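Local coordinates for 4-oxalmesaconate hydratase (PDB 5CGZ), which catalyses the zinc-dependent hydration of 4-carboxy-2-hydroxymuconate, the enol form of oxalomesaconate, in the third step of gallate degradation, at residues A31-C36 with A99-R104. Residues are numbered along the deposited sequence; the frame is centred on the assembly and turned at random.
Sequences AMHVVC and ADVYRR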
ATOM      1  N   ALA A  31     -20.771   7.364 -30.039  1.00 35.65           N
ATOM      2  CA  ALA A  31     -20.120   8.583 -30.495  1.00 38.28           C
ATOM      3  C   ALA A  31     -18.931   8.831 -29.579  1.00 37.44           C
ATOM      4  O   ALA A  31     -19.081   9.331 -28.459  1.00 34.30           O
ATOM      5  CB  ALA A  31     -21.085   9.771 -30.484  1.00 33.04           C
ATOM      6  N   MET A  32     -17.754   8.436 -30.046  1.00 35.92           N
ATOM      7  CA  MET A  32     -16.540   8.586 -29.264  1.00 35.07           C
ATOM      8  C   MET A  32     -15.966   9.978 -29.462  1.00 34.14           C
ATOM      9  O   MET A  32     -15.728  10.394 -30.591  1.00 35.11           O
ATOM     10  CB  MET A  32     -15.515   7.520 -29.657  1.00 32.23           C
ATOM     11  CG  MET A  32     -15.978   6.080 -29.383  1.00 31.75           C
ATOM     12  SD  MET A  32     -16.360   5.779 -27.636  1.00 35.31           S
ATOM     13  CE  MET A  32     -14.806   6.270 -26.870  1.00 32.12           C
ATOM     14  N   HIS A  33     -15.750  10.695 -28.362  1.00 30.88           N
ATOM     15  CA  HIS A  33     -15.140  12.024 -28.425  1.00 29.95           C
ATOM     16  C   HIS A  33     -13.817  12.080 -27.665  1.00 33.43           C
ATOM     17  O   HIS A  33     -13.719  11.605 -26.530  1.00 31.59           O
ATOM     18  CB  HIS A  33     -16.089  13.086 -27.863  1.00 30.87           C
ATOM     19  CG  HIS A  33     -15.578  14.485 -28.032  1.00 35.44           C
ATOM     20  ND1 HIS A  33     -15.313  15.035 -29.272  1.00 33.79           N
ATOM     21  CD2 HIS A  33     -15.261  15.439 -27.123  1.00 33.65           C
ATOM     22  CE1 HIS A  33     -14.863  16.269 -29.117  1.00 37.41           C
ATOM     23  NE2 HIS A  33     -14.821  16.539 -27.821  1.00 35.96           N
ATOM     24  N   VAL A  34     -12.815  12.686 -28.287  1.00 30.12           N
ATOM     25  CA  VAL A  34     -11.498  12.835 -27.685  1.00 30.69           C
ATOM     26  C   VAL A  34     -11.186  14.307 -27.421  1.00 39.37           C
ATOM     27  O   VAL A  34     -11.306  15.148 -28.320  1.00 33.87           O
ATOM     28  CB  VAL A  34     -10.403  12.238 -28.591  1.00 31.41           C
ATOM     29  CG1 VAL A  34      -9.008  12.468 -28.006  1.00 29.11           C
ATOM     30  CG2 VAL A  34     -10.649  10.757 -28.798  1.00 30.08           C
ATOM     31  N   VAL A  35     -10.807  14.618 -26.186  1.00 32.98           N
ATOM     32  CA  VAL A  35     -10.210  15.911 -25.877  1.00 32.48           C
ATOM     33  C   VAL A  35      -8.697  15.748 -25.715  1.00 35.74           C
ATOM     34  O   VAL A  35      -8.243  14.989 -24.855  1.00 32.70           O
ATOM     35  CB  VAL A  35     -10.774  16.534 -24.588  1.00 33.97           C
ATOM     36  CG1 VAL A  35      -9.991  17.794 -24.229  1.00 30.02           C
ATOM     37  CG2 VAL A  35     -12.255  16.842 -24.727  1.00 29.99           C
ATOM     38  N   CYS A  36      -7.928  16.450 -26.547  1.00 31.02           N
ATOM     39  CA  CYS A  36      -6.480  16.560 -26.376  1.00 32.56           C
ATOM     40  C   CYS A  36      -6.153  17.878 -25.698  1.00 33.03           C
ATOM     41  O   CYS A  36      -6.321  18.940 -26.296  1.00 33.95           O
ATOM     42  CB  CYS A  36      -5.757  16.481 -27.715  1.00 30.99           C
ATOM     43  SG  CYS A  36      -6.013  14.955 -28.620  1.00 35.53           S
ATOM     44  N   ALA A  99     -15.736  20.507 -18.053  1.00 28.02           N
ATOM     45  CA  ALA A  99     -17.067  20.192 -17.531  1.00 29.52           C
ATOM     46  C   ALA A  99     -18.138  20.420 -18.597  1.00 33.14           C
ATOM     47  O   ALA A  99     -19.116  19.671 -18.671  1.00 34.82           O
ATOM     48  CB  ALA A  99     -17.376  21.015 -16.284  1.00 26.06           C
ATOM     49  N   ASP A 100     -17.955  21.451 -19.420  1.00 32.78           N
ATOM     50  CA  ASP A 100     -18.899  21.712 -20.508  1.00 33.24           C
ATOM     51  C   ASP A 100     -18.849  20.605 -21.567  1.00 34.74           C
ATOM     52  O   ASP A 100     -19.877  20.251 -22.141  1.00 33.99           O
ATOM     53  CB  ASP A 100     -18.622  23.075 -21.150  1.00 35.29           C
ATOM     54  CG  ASP A 100     -18.909  24.242 -20.200  1.00 41.08           C
ATOM     55  OD1 ASP A 100     -19.621  24.047 -19.185  1.00 37.14           O
ATOM     56  OD2 ASP A 100     -18.421  25.358 -20.475  1.00 38.81           O
ATOM     57  N   VAL A 101     -17.664  20.059 -21.832  1.00 32.45           N
ATOM     58  CA  VAL A 101     -17.576  18.916 -22.738  1.00 30.34           C
ATOM     59  C   VAL A 101     -18.394  17.755 -22.178  1.00 33.02           C
ATOM     60  O   VAL A 101     -19.147  17.110 -22.912  1.00 32.14           O
ATOM     61  CB  VAL A 101     -16.117  18.478 -22.974  1.00 33.66           C
ATOM     62  CG1 VAL A 101     -16.062  17.187 -23.796  1.00 30.48           C
ATOM     63  CG2 VAL A 101     -15.349  19.600 -23.679  1.00 27.91           C
ATOM     64  N   TYR A 102     -18.259  17.497 -20.876  1.00 29.34           N
ATOM     65  CA  TYR A 102     -19.037  16.446 -20.219  1.00 29.03           C
ATOM     66  C   TYR A 102     -20.534  16.677 -20.384  1.00 34.00           C
ATOM     67  O   TYR A 102     -21.284  15.750 -20.700  1.00 32.28           O
ATOM     68  CB  TYR A 102     -18.717  16.373 -18.723  1.00 32.46           C
ATOM     69  CG  TYR A 102     -17.577  15.450 -18.321  1.00 31.31           C
ATOM     70  CD1 TYR A 102     -17.806  14.103 -18.050  1.00 30.25           C
ATOM     71  CD2 TYR A 102     -16.281  15.941 -18.153  1.00 27.20           C
ATOM     72  CE1 TYR A 102     -16.764  13.255 -17.648  1.00 31.07           C
ATOM     73  CE2 TYR A 102     -15.230  15.102 -17.746  1.00 31.43           C
ATOM     74  CZ  TYR A 102     -15.483  13.763 -17.499  1.00 31.20           C
ATOM     75  OH  TYR A 102     -14.456  12.935 -17.103  1.00 32.74           O
ATOM     76  N   ARG A 103     -20.970  17.909 -20.135  1.00 31.10           N
ATOM     77  CA  ARG A 103     -22.393  18.240 -20.217  1.00 37.29           C
ATOM     78  C   ARG A 103     -22.922  18.024 -21.644  1.00 37.49           C
ATOM     79  O   ARG A 103     -24.047  17.574 -21.837  1.00 36.67           O
ATOM     80  CB  ARG A 103     -22.632  19.684 -19.755  1.00 33.25           C
ATOM     81  CG  ARG A 103     -22.522  19.911 -18.237  1.00 33.01           C
ATOM     82  CD  ARG A 103     -23.773  19.438 -17.539  1.00 34.44           C
ATOM     83  NE  ARG A 103     -23.734  19.532 -16.081  1.00 34.55           N
ATOM     84  CZ  ARG A 103     -24.100  20.602 -15.375  1.00 39.88           C
ATOM     85  NH1 ARG A 103     -24.512  21.708 -15.991  1.00 35.74           N
ATOM     86  NH2 ARG A 103     -24.047  20.567 -14.043  1.00 32.88           N
ATOM     87  N   ARG A 104     -22.095  18.322 -22.639  1.00 31.29           N
ATOM     88  CA  ARG A 104     -22.490  18.169 -24.039  1.00 35.53           C
ATOM     89  C   ARG A 104     -22.449  16.710 -24.506  1.00 37.48           C
ATOM     90  O   ARG A 104     -23.365  16.227 -25.162  1.00 36.57           O
ATOM     91  CB  ARG A 104     -21.584  19.025 -24.928  1.00 36.42           C
ATOM     92  CG  ARG A 104     -21.918  18.962 -26.403  1.00 40.62           C
ATOM     93  CD  ARG A 104     -20.951  19.809 -27.226  1.00 42.15           C
ATOM     94  NE  ARG A 104     -19.664  19.148 -27.443  1.00 44.01           N
ATOM     95  CZ  ARG A 104     -18.501  19.590 -26.965  1.00 44.42           C
ATOM     96  NH1 ARG A 104     -18.456  20.700 -26.231  1.00 39.08           N
ATOM     97  NH2 ARG A 104     -17.381  18.925 -27.221  1.00 41.62           N
TER
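Val35 and Val101 meet methyl to methyl, Val35 CG2 lying 3.9 Å from Val101 CG1, and this pair is the apolar centre of the contact. Both residues are buried, and each directs its CB at the other segment. The same CG1 of Val101 also touches the imidazole of His33, sitting at the ring's edge, near its plane, 3.8 Å from CD2. One methyl of the helix thus packs against two strand residues that lie on the same face of the sheet.

The polar side of the contact pairs His33 with Arg104. The CB of His33 points toward the helix, and with CG anti to the backbone N (chi1 -174°) the ring reaches Val101 CG1 with CD2 and Arg104 with NE2. Arg104 leaves the helix extended and then bends at chi3, which brings its guanidinium round to the ring. His33 NE2 lies in the guanidinium plane at its edge, 3.6 Å from Arg104 NH2, and the two planes are nearly perpendicular, 84° apart. No hydrogen bond joins them; instead both nitrogens turn to Glu79 OE1, Arg104 NH2 in a salt bridge and His33 NE2 in a hydrogen bond, while Ser77 OG holds His33 ND1 and so helps fix the ring's rotation. A leucine in place of His33 would probably cost Ser77 OG and Glu79 OE1 their hydrogen bonds to the imidazole, and leave Glu79 to Arg104 alone of this pair.

Strand 31-36 runs between strands 3-8 and 76-80 in the parallel part of the Rossmann-like sheet. Helix 92-105 lies over one face of it, its segment 99-104 running almost antiparallel to the strand (175°) with the two axes 10.9 Å apart at closest approach. Helix 13-27 packs on the other face, against Val34, whereas helix 122-138 flanks helix 92-105 through Ala99 and Tyr102.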